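Local atomic coordinates of polyhedrin (PDB entry 5A9C), a protein that probably forms the crystalline matrix of the polyhedra, the microcrystalline occlusion bodies in which an insect cypovirus is embedded. Residues F43-S48 with Y78-I83; R50-D55 with V179-T184. One frame throughout, in Å; residues are numbered along the deposited sequence.

In the fold
Both contacts lie in the large antiparallel sheet of the chain, where strands 81-87, 38-45, 51-58 and 176-182 stand side by side in that order. Contact 1 pairs the first two of these and contact 2 the last two, their centres about 9 Å apart. Strands 38-45 and 51-58 follow each other in the chain and are neighbours in the sheet, so the two contacts share a seam: A44 N lies 2.7 Å from K52 O, a probable hydrogen bond. Along the chain the segments alternate, 43-48, 50-55, 78-83, 179-184. A central hairpin is thus flanked by strands supplied from later in the chain, tying distant parts of this domain-deleted polyhedrin into one sheet.

Contact 1 (F43-S48 with Y78-I83); sequences FAQYPS and YPMGVI
F43 and I83 form an antiparallel hydrogen-bonded pair, and strands 43-45 and 81-83 run at 147° to each other, 4.6 Å apart at their closest. F43 N gives a nearly straight bond of 2.8 Å to I83 O, and I83 N returns a more bent one to F43 O. Beyond A44 and V82, a non-hydrogen-bonded pair, Q45 N bonds to G81 O, and M80 N reaches Q45 O at 2.7 Å, carrying the pairing into the loop. Y46 turns its ring beside P79, with CE1 3.6 Å from the proline CD; having CG anti to its own carbonyl carbon (chi1 -57°) brings the ring alongside. M80 bends at chi3 (52°), which brings its methyl across to the amide of Q45, CE standing 3.6 Å from NE2, while its CG packs on P47 CD at 3.9 Å. A44 CB touches both P79 CB and V82 CG1 across the strands. The phenol oxygen of Y46 bonds to L71 O. This is edge-to-edge pairing of two central strands: 51-58 continues the sheet beyond 38-45, through the backbone bond of A44 with K52, and 133-139 lies beyond 81-87, where V82 pairs with V138.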
loop_
_atom_site.group_PDB
_atom_site.type_symbol
_atom_site.label_atom_id
_atom_site.label_comp_id
_atom_site.label_asym_id
_atom_site.label_seq_id
_atom_site.Cartn_x
_atom_site.Cartn_y
_atom_site.Cartn_z
ATOM N N PHE A 43 8.997 -16.021 7.866
ATOM C CA PHE A 43 8.817 -16.666 9.163
ATOM C C PHE A 43 9.775 -16.054 10.171
ATOM O O PHE A 43 10.984 -16.219 10.043
ATOM C CB PHE A 43 9.132 -18.162 9.072
ATOM C CG PHE A 43 8.186 -18.946 8.213
ATOM C CD1 PHE A 43 6.978 -19.394 8.720
ATOM C CD2 PHE A 43 8.525 -19.275 6.909
ATOM C CE1 PHE A 43 6.116 -20.136 7.937
ATOM C CE2 PHE A 43 7.668 -20.016 6.121
ATOM C CZ PHE A 43 6.461 -20.451 6.638
ATOM N N ALA A 44 9.242 -15.364 11.173
ATOM C CA ALA A 44 10.074 -14.788 12.228
ATOM C C ALA A 44 10.233 -15.767 13.389
ATOM O O ALA A 44 9.246 -16.296 13.898
ATOM C CB ALA A 44 9.486 -13.469 12.718
ATOM N N GLN A 45 11.476 -16.006 13.797
ATOM C CA GLN A 45 11.769 -16.913 14.904
ATOM C C GLN A 45 12.152 -16.142 16.163
ATOM O O GLN A 45 13.026 -15.278 16.127
ATOM C CB GLN A 45 12.910 -17.862 14.530
ATOM C CG GLN A 45 13.412 -18.705 15.692
ATOM C CD GLN A 45 14.750 -19.359 15.413
ATOM O OE1 GLN A 45 15.514 -18.901 14.564
ATOM N NE2 GLN A 45 15.040 -20.439 16.128
ATOM N N TYR A 46 11.505 -16.467 17.277
ATOM C CA TYR A 46 11.772 -15.787 18.540
ATOM C C TYR A 46 12.431 -16.725 19.542
ATOM O O TYR A 46 12.259 -17.942 19.463
ATOM C CB TYR A 46 10.479 -15.200 19.118
ATOM C CG TYR A 46 9.784 -14.254 18.167
ATOM C CD1 TYR A 46 10.150 -12.917 18.098
ATOM C CD2 TYR A 46 8.776 -14.702 17.328
ATOM C CE1 TYR A 46 9.525 -12.052 17.226
ATOM C CE2 TYR A 46 8.145 -13.844 16.452
ATOM C CZ TYR A 46 8.524 -12.520 16.403
ATOM O OH TYR A 46 7.899 -11.661 15.529
ATOM N N PRO A 47 13.199 -16.157 20.483
ATOM C CA PRO A 47 13.894 -16.915 21.532
ATOM C C PRO A 47 12.935 -17.802 22.320
ATOM O O PRO A 47 13.337 -18.844 22.837
ATOM C CB PRO A 47 14.452 -15.814 22.439
ATOM C CG PRO A 47 14.621 -14.640 21.538
ATOM C CD PRO A 47 13.484 -14.713 20.562
ATOM N N SER A 48 11.679 -17.379 22.408
ATOM C CA SER A 48 10.659 -18.124 23.134
ATOM C C SER A 48 10.399 -19.489 22.503
ATOM O O SER A 48 9.862 -20.388 23.148
ATOM C CB SER A 48 9.356 -17.326 23.169
ATOM O OG SER A 48 8.894 -17.067 21.852
ATOM N N TYR A 78 12.269 -9.135 20.170
ATOM C CA TYR A 78 12.671 -9.069 18.775
ATOM C C TYR A 78 13.116 -10.450 18.290
ATOM O O TYR A 78 13.661 -11.237 19.063
ATOM C CB TYR A 78 13.798 -8.046 18.595
ATOM C CG TYR A 78 14.100 -7.731 17.149
ATOM C CD1 TYR A 78 13.403 -6.734 16.474
ATOM C CD2 TYR A 78 15.072 -8.437 16.454
ATOM C CE1 TYR A 78 13.672 -6.449 15.146
ATOM C CE2 TYR A 78 15.344 -8.162 15.129
ATOM C CZ TYR A 78 14.643 -7.165 14.481
ATOM O OH TYR A 78 14.917 -6.890 13.163
ATOM N N PRO A 79 12.877 -10.753 17.004
ATOM C CA PRO A 79 13.227 -12.061 16.431
ATOM C C PRO A 79 14.733 -12.304 16.281
ATOM O O PRO A 79 15.504 -11.370 16.057
ATOM C CB PRO A 79 12.561 -12.025 15.049
ATOM C CG PRO A 79 12.431 -10.575 14.729
ATOM C CD PRO A 79 12.161 -9.902 16.039
ATOM N N MET A 80 15.134 -13.564 16.415
ATOM C CA MET A 80 16.517 -13.981 16.193
ATOM C C MET A 80 16.874 -13.900 14.714
ATOM O O MET A 80 18.038 -13.730 14.346
ATOM C CB MET A 80 16.707 -15.426 16.662
ATOM C CG MET A 80 16.444 -15.648 18.142
ATOM S SD MET A 80 16.026 -17.365 18.504
ATOM C CE MET A 80 17.396 -18.223 17.732
ATOM N N GLY A 81 15.862 -14.034 13.867
ATOM C CA GLY A 81 16.075 -14.086 12.437
ATOM C C GLY A 81 14.787 -14.437 11.731
ATOM O O GLY A 81 13.757 -14.641 12.377
ATOM N N VAL A 82 14.844 -14.502 10.405
ATOM C CA VAL A 82 13.687 -14.885 9.605
ATOM C C VAL A 82 14.039 -15.942 8.574
ATOM O O VAL A 82 15.163 -15.998 8.077
ATOM C CB VAL A 82 13.058 -13.677 8.866
ATOM C CG1 VAL A 82 12.406 -12.722 9.856
ATOM C CG2 VAL A 82 14.101 -12.956 8.012
ATOM N N ILE A 83 13.067 -16.791 8.265
ATOM C CA ILE A 83 13.168 -17.674 7.118
ATOM C C ILE A 83 12.272 -17.074 6.053
ATOM O O ILE A 83 11.067 -16.925 6.263
ATOM C CB ILE A 83 12.696 -19.109 7.434
ATOM C CG1 ILE A 83 13.574 -19.751 8.513
ATOM C CG2 ILE A 83 12.702 -19.962 6.171
ATOM C CD1 ILE A 83 13.265 -19.289 9.923
#

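Contact 2 (R50-D55 with V179-T184); sequences RYKAFD and VIEFNT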
loop_
_atom_site.group_PDB
_atom_site.type_symbol
_atom_site.label_atom_id
_atom_site.label_comp_id
_atom_site.label_asym_id
_atom_site.label_seq_id
_atom_site.Cartn_x
_atom_site.Cartn_y
_atom_site.Cartn_z
ATOM N N ARG A 50 8.575 -19.522 19.826
ATOM C CA ARG A 50 7.414 -19.164 19.023
ATOM C C ARG A 50 7.856 -18.557 17.697
ATOM O O ARG A 50 8.990 -18.104 17.561
ATOM C CB ARG A 50 6.532 -18.165 19.774
ATOM C CG ARG A 50 6.104 -18.630 21.154
ATOM C CD ARG A 50 5.137 -17.646 21.791
ATOM N NE ARG A 50 3.955 -18.327 22.306
ATOM C CZ ARG A 50 2.821 -18.470 21.629
ATOM N NH1 ARG A 50 2.708 -17.971 20.404
ATOM N NH2 ARG A 50 1.798 -19.112 22.178
ATOM N N TYR A 51 6.949 -18.562 16.725
ATOM C CA TYR A 51 7.195 -17.973 15.413
ATOM C C TYR A 51 6.034 -17.071 15.026
ATOM O O TYR A 51 4.907 -17.256 15.488
ATOM C CB TYR A 51 7.330 -19.062 14.344
ATOM C CG TYR A 51 8.645 -19.814 14.336
ATOM C CD1 TYR A 51 8.939 -20.756 15.316
ATOM C CD2 TYR A 51 9.583 -19.599 13.331
ATOM C CE1 TYR A 51 10.136 -21.452 15.303
ATOM C CE2 TYR A 51 10.784 -20.295 13.308
ATOM C CZ TYR A 51 11.055 -21.217 14.297
ATOM O OH TYR A 51 12.247 -21.906 14.280
ATOM N N LYS A 52 6.312 -16.092 14.174
ATOM C CA LYS A 52 5.253 -15.312 13.549
ATOM C C LYS A 52 5.484 -15.267 12.047
ATOM O O LYS A 52 6.593 -14.994 11.589
ATOM C CB LYS A 52 5.179 -13.897 14.124
ATOM C CG LYS A 52 4.006 -13.094 13.576
ATOM C CD LYS A 52 3.587 -11.968 14.510
ATOM C CE LYS A 52 4.638 -10.877 14.603
ATOM N NZ LYS A 52 4.206 -9.781 15.524
ATOM N N ALA A 53 4.436 -15.547 11.283
ATOM C CA ALA A 53 4.561 -15.617 9.836
ATOM C C ALA A 53 3.842 -14.465 9.147
ATOM O O ALA A 53 2.701 -14.142 9.478
ATOM C CB ALA A 53 4.032 -16.955 9.325
ATOM N N PHE A 54 4.533 -13.836 8.203
ATOM C CA PHE A 54 3.921 -12.859 7.315
ATOM C C PHE A 54 3.761 -13.506 5.945
ATOM O O PHE A 54 4.729 -13.659 5.199
ATOM C CB PHE A 54 4.770 -11.591 7.238
ATOM C CG PHE A 54 4.995 -10.941 8.573
ATOM C CD1 PHE A 54 6.025 -11.363 9.398
ATOM C CD2 PHE A 54 4.156 -9.934 9.020
ATOM C CE1 PHE A 54 6.226 -10.779 10.634
ATOM C CE2 PHE A 54 4.353 -9.347 10.255
ATOM C CZ PHE A 54 5.388 -9.770 11.062
ATOM N N ASP A 55 2.527 -13.888 5.634
ATOM C CA ASP A 55 2.218 -14.727 4.482
ATOM C C ASP A 55 1.556 -13.917 3.372
ATOM O O ASP A 55 0.435 -13.433 3.533
ATOM C CB ASP A 55 1.286 -15.850 4.933
ATOM C CG ASP A 55 1.099 -16.923 3.884
ATOM O OD1 ASP A 55 1.435 -16.688 2.707
ATOM O OD2 ASP A 55 0.599 -18.005 4.250
ATOM N N VAL A 179 -1.060 -12.436 8.815
ATOM C CA VAL A 179 -0.095 -12.592 9.889
ATOM C C VAL A 179 -0.555 -13.738 10.773
ATOM O O VAL A 179 -1.680 -13.736 11.273
ATOM C CB VAL A 179 0.046 -11.308 10.722
ATOM C CG1 VAL A 179 1.153 -11.466 11.750
ATOM C CG2 VAL A 179 0.328 -10.122 9.813
ATOM N N ILE A 180 0.314 -14.726 10.945
ATOM C CA ILE A 180 -0.040 -15.930 11.679
ATOM C C ILE A 180 0.942 -16.186 12.812
ATOM O O ILE A 180 2.157 -16.154 12.613
ATOM C CB ILE A 180 -0.074 -17.148 10.745
ATOM C CG1 ILE A 180 -0.950 -16.840 9.529
ATOM C CG2 ILE A 180 -0.577 -18.383 11.487
ATOM C CD1 ILE A 180 -0.959 -17.924 8.500
ATOM N N GLU A 181 0.401 -16.430 14.000
ATOM C CA GLU A 181 1.213 -16.731 15.171
ATOM C C GLU A 181 1.246 -18.233 15.426
ATOM O O GLU A 181 0.211 -18.896 15.406
ATOM C CB GLU A 181 0.667 -15.999 16.401
ATOM C CG GLU A 181 0.724 -14.481 16.292
ATOM C CD GLU A 181 0.112 -13.787 17.494
ATOM O OE1 GLU A 181 -0.752 -14.396 18.159
ATOM O OE2 GLU A 181 0.496 -12.631 17.776
ATOM N N PHE A 182 2.442 -18.763 15.655
ATOM C CA PHE A 182 2.617 -20.178 15.952
ATOM C C PHE A 182 3.229 -20.354 17.336
ATOM O O PHE A 182 4.132 -19.611 17.721
ATOM C CB PHE A 182 3.521 -20.838 14.909
ATOM C CG PHE A 182 3.003 -20.737 13.503
ATOM C CD1 PHE A 182 3.346 -19.661 12.699
ATOM C CD2 PHE A 182 2.184 -21.723 12.980
ATOM C CE1 PHE A 182 2.876 -19.570 11.403
ATOM C CE2 PHE A 182 1.709 -21.635 11.686
ATOM C CZ PHE A 182 2.058 -20.558 10.895
ATOM N N ASN A 183 2.739 -21.343 18.078
ATOM C CA ASN A 183 3.262 -21.624 19.412
ATOM C C ASN A 183 4.615 -22.329 19.372
ATOM O O ASN A 183 5.485 -22.066 20.199
ATOM C CB ASN A 183 2.263 -22.459 20.220
ATOM C CG ASN A 183 0.948 -21.738 20.448
ATOM O OD1 ASN A 183 0.904 -20.509 20.511
ATOM N ND2 ASN A 183 -0.132 -22.500 20.570
ATOM N N THR A 184 4.786 -23.225 18.404
ATOM C CA THR A 184 5.990 -24.048 18.321
ATOM C C THR A 184 6.411 -24.222 16.870
ATOM O O THR A 184 5.628 -23.955 15.962
ATOM C CB THR A 184 5.748 -25.448 18.914
ATOM O OG1 THR A 184 4.810 -26.159 18.095
ATOM C CG2 THR A 184 5.203 -25.346 20.332
HETATM O O HOH W 1 2.468 -10.224 17.640
#
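Antiparallel strand pairing joins Y51-F54 to V179-F182 at one margin of the large sheet, since 176-182 is its outermost strand on this side within the chain. Four backbone bonds link Y51 with F182 and A53 with I180 in both directions, the shortest being A53 N to I180 O at 2.7 Å. Between these pairs K52 CA lies 3.3 Å from I180 O, a CA-H...O contact. On the face that carries Y51, A53, I180 and F182, the F182 ring offers its edge to A53: CE1 stands 3.5 Å from the alanine CB, which lies in the ring plane. F182 keeps CG anti to its carbonyl carbon (chi1 -59°), which turns the ring edge toward the neighbouring strand. Helix 185-195, starting just after T184 at the N-cap position, covers this face; its Y191 meets F182 edge-to-face, and V188 touches both F182 and Y51. After a two-residue link the strand thus runs into the helix that packs back on its own sheet. On the other face V179 divides its two methyls: CG1 lies 3.7 Å from K52 CD and CG2 3.9 Å from F54 CD2. K52 NZ bonds to the carbonyls of L72 and E70, and a water bridges it to E181, accepting from NZ at 2.8 Å and donating to OE2 at 3.1 Å. V179 also packs on R69 of a second subunit.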